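Local coordinates for extrinsic protein in photosystem II (Chaetoceros gracilis, PDB 4K7B) that probably serves as an extrinsic subunit that attaches to the lumenal side of photosystem II in this marine diatom and supports its oxygen-evolving function, at residues N40-F45 / D84-A89; L44-A49 / N58-Q63. One frame throughout, in Å; residues are numbered along the deposited sequence.

Interaction 1. Residues N40-F45 / D84-A89; sequences NAFILF and DAYMAA. With SO4 (sulfate ion), chain C.
The interior of the PsbQ-like helical domain is where Tyr86, on helix 76-89, drives its ring across to Phe42 and Phe45 on helix 39-49. The backbones stay well apart, the nearest CA atoms, Phe42 and Tyr86, being 10.0 Å from each other, and the aromatic side chains bridge the interval. Tyr86 can do this because its CG lies anti to the backbone N (chi1 174°), which sends the ring toward helix 39-49. The CD1 and CE1 atoms of Phe42 meet the CE2 corner of the tyrosine, with Phe42 CE1 3.6 Å from Tyr86 CE2. The two ring planes are inclined at 52° and the centroids lie 5.2 Å apart, an oblique pairing. Farther along, the hydroxyl slips past Phe45 and Tyr86 OH comes 3.4 Å from Phe45 CD2. This buried oxygen does not rely on the rings for a polar partner, since Asn46 hydrogen-bonds to it. Ile20, Thr64 and Ile92 close in around Tyr86. At the other end of the same helical stretch, Asn40 ND2 donates to sulfate O3 at 3.0 Å and more weakly to O4; Arg19 also holds this ion, probably a crystallisation component. Three buried aromatic rings joining two helices from within make a core typical of a helical bundle.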
ATOM      1  N   ASN A  40      -4.466  -4.907   7.630  1.00 13.66           N
ATOM      2  CA  ASN A  40      -4.527  -3.967   8.741  1.00 14.70           C
ATOM      3  C   ASN A  40      -3.872  -2.626   8.430  1.00 12.40           C
ATOM      4  O   ASN A  40      -4.300  -1.598   8.948  1.00 13.84           O
ATOM      5  CB  ASN A  40      -3.958  -4.568  10.025  1.00 15.86           C
ATOM      6  CG  ASN A  40      -4.847  -5.657  10.592  1.00 20.68           C
ATOM      7  OD1 ASN A  40      -6.014  -5.766  10.224  1.00 22.33           O
ATOM      8  ND2 ASN A  40      -4.301  -6.470  11.481  1.00 22.29           N
ATOM      9  N   ALA A  41      -2.847  -2.633   7.580  1.00 12.53           N
ATOM     10  CA  ALA A  41      -2.202  -1.384   7.187  1.00 11.99           C
ATOM     11  C   ALA A  41      -3.181  -0.578   6.364  1.00 12.05           C
ATOM     12  O   ALA A  41      -3.252   0.654   6.514  1.00 10.94           O
ATOM     13  CB  ALA A  41      -0.926  -1.640   6.402  1.00 12.52           C
ATOM     14  N   PHE A  42      -3.941  -1.252   5.505  1.00 10.43           N
ATOM     15  CA  PHE A  42      -4.984  -0.497   4.778  1.00 11.21           C
ATOM     16  C   PHE A  42      -6.041   0.094   5.721  1.00  9.83           C
ATOM     17  O   PHE A  42      -6.397   1.292   5.617  1.00 10.60           O
ATOM     18  CB  PHE A  42      -5.672  -1.371   3.725  1.00 11.24           C
ATOM     19  CG  PHE A  42      -4.789  -1.710   2.568  1.00 10.91           C
ATOM     20  CD1 PHE A  42      -4.640  -0.819   1.514  1.00 12.89           C
ATOM     21  CD2 PHE A  42      -4.074  -2.899   2.548  1.00 13.85           C
ATOM     22  CE1 PHE A  42      -3.813  -1.113   0.453  1.00 13.18           C
ATOM     23  CE2 PHE A  42      -3.250  -3.202   1.489  1.00 12.85           C
ATOM     24  CZ  PHE A  42      -3.115  -2.304   0.439  1.00 11.29           C
ATOM     25  N   ILE A  43      -6.543  -0.736   6.630  1.00 11.21           N
ATOM     26  CA  ILE A  43      -7.575  -0.275   7.562  1.00 11.24           C
ATOM     27  C   ILE A  43      -7.095   0.931   8.378  1.00 10.67           C
ATOM     28  O   ILE A  43      -7.788   1.952   8.488  1.00 12.24           O
ATOM     29  CB  ILE A  43      -7.987  -1.389   8.523  1.00 12.86           C
ATOM     30  CG1 ILE A  43      -8.611  -2.548   7.745  1.00 12.67           C
ATOM     31  CG2 ILE A  43      -8.969  -0.860   9.552  1.00 14.61           C
ATOM     32  CD1 ILE A  43      -8.821  -3.805   8.595  1.00 13.11           C
ATOM     33  N   LEU A  44      -5.891   0.806   8.930  1.00 11.64           N
ATOM     34  CA  LEU A  44      -5.379   1.795   9.867  1.00 10.68           C
ATOM     35  C   LEU A  44      -4.844   3.046   9.166  1.00 10.72           C
ATOM     36  O   LEU A  44      -4.880   4.140   9.736  1.00 11.94           O
ATOM     37  CB  LEU A  44      -4.333   1.159  10.778  1.00 10.49           C
ATOM     38  CG  LEU A  44      -4.940   0.072  11.666  1.00 14.32           C
ATOM     39  CD1 LEU A  44      -3.856  -0.686  12.412  1.00 15.08           C
ATOM     40  CD2 LEU A  44      -5.967   0.657  12.613  1.00 17.66           C
ATOM     41  N   PHE A  45      -4.375   2.903   7.925  1.00 10.32           N
ATOM     42  CA  PHE A  45      -4.111   4.086   7.117  1.00 10.69           C
ATOM     43  C   PHE A  45      -5.409   4.823   6.873  1.00 10.67           C
ATOM     44  O   PHE A  45      -5.508   6.019   7.065  1.00 12.82           O
ATOM     45  CB  PHE A  45      -3.476   3.770   5.761  1.00 10.00           C
ATOM     46  CG  PHE A  45      -3.198   5.009   4.942  1.00  9.25           C
ATOM     47  CD1 PHE A  45      -1.978   5.668   5.049  1.00 10.18           C
ATOM     48  CD2 PHE A  45      -4.177   5.546   4.103  1.00 10.24           C
ATOM     49  CE1 PHE A  45      -1.722   6.819   4.326  1.00 11.04           C
ATOM     50  CE2 PHE A  45      -3.935   6.694   3.378  1.00 11.70           C
ATOM     51  CZ  PHE A  45      -2.701   7.350   3.489  1.00 13.05           C
ATOM     52  N   ASP A  84      -1.684   1.218  -7.503  1.00 15.53           N
ATOM     53  CA  ASP A  84      -1.149   2.508  -7.907  1.00 14.98           C
ATOM     54  C   ASP A  84      -2.202   3.607  -7.745  1.00 15.66           C
ATOM     55  O   ASP A  84      -1.881   4.713  -7.310  1.00 17.12           O
ATOM     56  CB  ASP A  84      -0.656   2.473  -9.356  1.00 17.02           C
ATOM     57  CG  ASP A  84       0.577   1.604  -9.543  1.00 19.43           C
ATOM     58  OD1 ASP A  84       1.237   1.252  -8.535  1.00 19.02           O
ATOM     59  OD2 ASP A  84       0.886   1.273 -10.711  1.00 22.37           O
ATOM     60  N   ALA A  85      -3.450   3.315  -8.090  1.00 15.55           N
ATOM     61  CA  ALA A  85      -4.509   4.319  -7.949  1.00 16.64           C
ATOM     62  C   ALA A  85      -4.722   4.704  -6.488  1.00 15.85           C
ATOM     63  O   ALA A  85      -4.900   5.886  -6.162  1.00 17.13           O
ATOM     64  CB  ALA A  85      -5.812   3.824  -8.567  1.00 17.67           C
ATOM     65  N   TYR A  86      -4.695   3.704  -5.610  1.00 12.84           N
ATOM     66  CA  TYR A  86      -4.853   3.928  -4.180  1.00 13.65           C
ATOM     67  C   TYR A  86      -3.709   4.787  -3.643  1.00 12.88           C
ATOM     68  O   TYR A  86      -3.925   5.764  -2.915  1.00 13.60           O
ATOM     69  CB  TYR A  86      -4.905   2.584  -3.451  1.00 13.36           C
ATOM     70  CG  TYR A  86      -4.929   2.664  -1.942  1.00 12.83           C
ATOM     71  CD1 TYR A  86      -6.084   3.010  -1.262  1.00 15.43           C
ATOM     72  CD2 TYR A  86      -3.794   2.373  -1.194  1.00 14.95           C
ATOM     73  CE1 TYR A  86      -6.114   3.069   0.119  1.00 14.06           C
ATOM     74  CE2 TYR A  86      -3.811   2.439   0.192  1.00 17.10           C
ATOM     75  CZ  TYR A  86      -4.977   2.784   0.840  1.00 14.37           C
ATOM     76  OH  TYR A  86      -5.019   2.841   2.210  1.00 13.83           O
ATOM     77  N   MET A  87      -2.483   4.426  -4.000  1.00 13.46           N
ATOM     78  CA  MET A  87      -1.365   5.234  -3.540  1.00 13.57           C
ATOM     79  C   MET A  87      -1.399   6.662  -4.046  1.00 13.36           C
ATOM     80  O   MET A  87      -1.176   7.601  -3.274  1.00 13.70           O
ATOM     81  CB  MET A  87      -0.044   4.556  -3.851  1.00 14.32           C
ATOM     82  CG  MET A  87       0.182   3.394  -2.894  1.00 18.56           C
ATOM     83  SD  MET A  87       1.722   2.548  -3.157  1.00 18.56           S
ATOM     84  CE  MET A  87       2.892   3.891  -2.992  1.00 11.47           C
ATOM     85  N   ALA A  88      -1.699   6.838  -5.331  1.00 15.36           N
ATOM     86  CA  ALA A  88      -1.716   8.182  -5.901  1.00 15.62           C
ATOM     87  C   ALA A  88      -2.813   9.030  -5.265  1.00 16.90           C
ATOM     88  O   ALA A  88      -2.591  10.196  -4.930  1.00 19.93           O
ATOM     89  CB  ALA A  88      -1.901   8.116  -7.403  1.00 17.76           C
ATOM     90  N   ALA A  89      -3.989   8.437  -5.081  1.00 16.35           N
ATOM     91  CA  ALA A  89      -5.129   9.186  -4.560  1.00 15.63           C
ATOM     92  C   ALA A  89      -4.929   9.585  -3.107  1.00 16.86           C
ATOM     93  O   ALA A  89      -5.518  10.555  -2.632  1.00 20.34           O
ATOM     94  CB  ALA A  89      -6.412   8.375  -4.714  1.00 14.82           C
TER
HETATM   95  S   SO4 C 202      -0.623  -5.894  12.221  1.00 36.94           S
HETATM   96  O1  SO4 C 202       0.007  -4.602  12.520  1.00 29.96           O
HETATM   97  O2  SO4 C 202       0.327  -6.979  12.466  1.00 39.24           O
HETATM   98  O3  SO4 C 202      -1.788  -6.052  13.095  1.00 40.72           O
HETATM   99  O4  SO4 C 202      -1.049  -5.958  10.820  1.00 27.70           O

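Interaction 2. Residues L44-A49 / N58-Q63; sequences LFNSGA and NAAIAQ
Ala60 meets Asn46 where two consecutive helices, 39-49 and 54-73, come together as a helical hairpin within the PsbQ-like bundle. Along residues 58-63, the first side chain to touch the neighbouring helix is that of Ala60. Its methyl group points at Asn46 and lies 3.3 Å from Asn46 OD1 and 3.6 Å from Asn46 CG. A side chain this small lets the helices approach until the CA atoms of Ala60 and Asn46 are only 6.0 Å apart. The Ala60 carbonyl is turned to Thr64, whose hydroxyl hydrogen-bonds to it; Asn46 ND2 passes the same oxygen, Ala60 O, at 3.6 Å without bonding to it. Ile61 comes next, at the outer margin of the contact, where its CG1 runs by Asn46 ND2 at 4.1 Å. Farther along, Gln63 hydrogen-bonds through OE1 to Asn90, while its side chain packs on Tyr86 and Ala89.

The Asn46 amide is buried, yet both its ends have partners: OD1 bonds to Tyr86 OH and ND2 to Thr64 OG1. These two bonds fix which way round the amide sits, and a first torsion of -63° places CG beside the backbone N with the group directed at Ala60. With an alanine here, Tyr86 OH would probably be left without its buried mate, Thr64 would lose the amide donor, and a gap would open over the Ala60 methyl. Within helix 39-49, Asn46 OD1 lies in the plane of the Phe45 ring at its edge, and Ala49 CB sits 3.8 Å above one face of that ring, over its centre.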
ATOM      1  N   LEU A  44      -5.891   0.806   8.930  1.00 11.64           N
ATOM      2  CA  LEU A  44      -5.379   1.795   9.867  1.00 10.68           C
ATOM      3  C   LEU A  44      -4.844   3.046   9.166  1.00 10.72           C
ATOM      4  O   LEU A  44      -4.880   4.140   9.736  1.00 11.94           O
ATOM      5  CB  LEU A  44      -4.333   1.159  10.778  1.00 10.49           C
ATOM      6  CG  LEU A  44      -4.940   0.072  11.666  1.00 14.32           C
ATOM      7  CD1 LEU A  44      -3.856  -0.686  12.412  1.00 15.08           C
ATOM      8  CD2 LEU A  44      -5.967   0.657  12.613  1.00 17.66           C
ATOM      9  N   PHE A  45      -4.375   2.903   7.925  1.00 10.32           N
ATOM     10  CA  PHE A  45      -4.111   4.086   7.117  1.00 10.69           C
ATOM     11  C   PHE A  45      -5.409   4.823   6.873  1.00 10.67           C
ATOM     12  O   PHE A  45      -5.508   6.019   7.065  1.00 12.82           O
ATOM     13  CB  PHE A  45      -3.476   3.770   5.761  1.00 10.00           C
ATOM     14  CG  PHE A  45      -3.198   5.009   4.942  1.00  9.25           C
ATOM     15  CD1 PHE A  45      -1.978   5.668   5.049  1.00 10.18           C
ATOM     16  CD2 PHE A  45      -4.177   5.546   4.103  1.00 10.24           C
ATOM     17  CE1 PHE A  45      -1.722   6.819   4.326  1.00 11.04           C
ATOM     18  CE2 PHE A  45      -3.935   6.694   3.378  1.00 11.70           C
ATOM     19  CZ  PHE A  45      -2.701   7.350   3.489  1.00 13.05           C
ATOM     20  N   ASN A  46      -6.420   4.101   6.402  1.00  9.24           N
ATOM     21  CA  ASN A  46      -7.651   4.772   6.053  1.00  9.52           C
ATOM     22  C   ASN A  46      -8.305   5.479   7.244  1.00 12.69           C
ATOM     23  O   ASN A  46      -8.821   6.587   7.091  1.00 15.73           O
ATOM     24  CB  ASN A  46      -8.638   3.781   5.414  1.00 10.61           C
ATOM     25  CG  ASN A  46      -8.116   3.205   4.108  1.00 11.34           C
ATOM     26  OD1 ASN A  46      -7.181   3.742   3.521  1.00 11.36           O
ATOM     27  ND2 ASN A  46      -8.725   2.110   3.650  1.00 11.18           N
ATOM     28  N   SER A  47      -8.276   4.856   8.422  1.00 11.51           N
ATOM     29  CA  SER A  47      -8.892   5.453   9.613  0.56 13.73           C
ATOM     30  C   SER A  47      -8.012   6.523  10.270  1.00 13.56           C
ATOM     31  O   SER A  47      -8.524   7.515  10.787  1.00 16.68           O
ATOM     32  CB  SER A  47      -9.220   4.376  10.656  0.56 14.49           C
ATOM     33  OG  SER A  47     -10.232   3.492  10.203  0.56 16.14           O
ATOM     34  N   GLY A  48      -6.714   6.303  10.262  1.00 12.37           N
ATOM     35  CA  GLY A  48      -5.783   7.198  10.946  1.00 12.49           C
ATOM     36  C   GLY A  48      -5.378   8.418  10.152  1.00 12.52           C
ATOM     37  O   GLY A  48      -5.166   9.500  10.708  1.00 12.94           O
ATOM     38  N   ALA A  49      -5.250   8.255   8.839  1.00 11.03           N
ATOM     39  CA  ALA A  49      -4.950   9.383   7.961  1.00 12.80           C
ATOM     40  C   ALA A  49      -6.154  10.298   7.779  1.00 14.48           C
ATOM     41  O   ALA A  49      -5.990  11.493   7.515  1.00 13.81           O
ATOM     42  CB  ALA A  49      -4.454   8.896   6.595  1.00 16.28           C
ATOM     43  N   ASN A  58     -14.116   7.418   2.850  1.00 14.20           N
ATOM     44  CA  ASN A  58     -14.977   6.570   2.028  0.57 12.36           C
ATOM     45  C   ASN A  58     -14.292   6.231   0.701  1.00 18.08           C
ATOM     46  O   ASN A  58     -14.383   5.074   0.229  1.00 15.49           O
ATOM     47  CB  ASN A  58     -16.351   7.217   1.782  0.57 15.69           C
ATOM     48  CG  ASN A  58     -17.349   6.967   2.922  0.57 20.55           C
ATOM     49  OD1 ASN A  58     -17.181   6.066   3.743  0.57 22.60           O
ATOM     50  ND2 ASN A  58     -18.407   7.765   2.958  0.57 20.16           N
ATOM     51  N   ALA A  59     -13.594   7.208   0.120  1.00 15.10           N
ATOM     52  CA  ALA A  59     -12.875   6.974  -1.131  1.00 12.34           C
ATOM     53  C   ALA A  59     -11.761   5.955  -0.935  1.00 11.54           C
ATOM     54  O   ALA A  59     -11.558   5.073  -1.773  1.00 13.50           O
ATOM     55  CB  ALA A  59     -12.305   8.272  -1.674  1.00 17.09           C
ATOM     56  N   ALA A  60     -11.050   6.083   0.177  1.00 11.32           N
ATOM     57  CA  ALA A  60      -9.938   5.189   0.472  1.00 11.34           C
ATOM     58  C   ALA A  60     -10.410   3.761   0.680  1.00 12.43           C
ATOM     59  O   ALA A  60      -9.756   2.816   0.225  1.00 11.13           O
ATOM     60  CB  ALA A  60      -9.155   5.696   1.690  1.00 12.98           C
ATOM     61  N   ILE A  61     -11.544   3.608   1.366  1.00 11.84           N
ATOM     62  CA  ILE A  61     -12.138   2.295   1.569  1.00 12.91           C
ATOM     63  C   ILE A  61     -12.556   1.711   0.223  1.00 13.26           C
ATOM     64  O   ILE A  61     -12.283   0.544  -0.060  1.00 13.37           O
ATOM     65  CB  ILE A  61     -13.331   2.378   2.546  1.00 10.97           C
ATOM     66  CG1 ILE A  61     -12.831   2.606   3.973  1.00 16.59           C
ATOM     67  CG2 ILE A  61     -14.197   1.114   2.473  1.00 13.15           C
ATOM     68  CD1 ILE A  61     -13.923   2.957   4.969  1.00 20.09           C
ATOM     69  N   ALA A  62     -13.187   2.522  -0.630  1.00 13.64           N
ATOM     70  CA  ALA A  62     -13.540   2.031  -1.964  1.00 13.03           C
ATOM     71  C   ALA A  62     -12.323   1.573  -2.792  1.00 13.91           C
ATOM     72  O   ALA A  62     -12.379   0.532  -3.466  1.00 15.70           O
ATOM     73  CB  ALA A  62     -14.374   3.068  -2.727  1.00 16.20           C
ATOM     74  N   GLN A  63     -11.234   2.336  -2.731  1.00 14.35           N
ATOM     75  CA  GLN A  63     -10.018   2.001  -3.480  1.00 11.21           C
ATOM     76  C   GLN A  63      -9.371   0.730  -2.932  1.00 11.94           C
ATOM     77  O   GLN A  63      -8.811  -0.103  -3.679  1.00 13.57           O
ATOM     78  CB  GLN A  63      -9.043   3.186  -3.437  1.00 12.10           C
ATOM     79  CG  GLN A  63      -9.574   4.407  -4.188  1.00 15.83           C
ATOM     80  CD  GLN A  63      -9.018   5.723  -3.674  1.00 17.20           C
ATOM     81  OE1 GLN A  63      -8.160   5.755  -2.792  1.00 17.58           O
ATOM     82  NE2 GLN A  63      -9.520   6.824  -4.223  1.00 18.74           N
TER

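In the fold
Helix 39-49 serves both interactions, presenting Phe42 and Phe45 to helix 76-89 and, one residue on, Asn46 to helix 54-73. The two contact centres are 6 Å apart and meet directly: Tyr86 OH of interaction 1 lies 2.7 Å from Asn46 OD1 of interaction 2, a probable hydrogen bond. Tyr86 also packs against helix 54-73, its CD1 coming 3.7 Å from Gln63 CB, so the tyrosine lies at the junction of all three helices. Interaction 1 is the more central, about 5 Å from the chain centre against about 11 Å for interaction 2. The sulfate at Asn40 belongs to the far side of helix 39-49 and touches neither core.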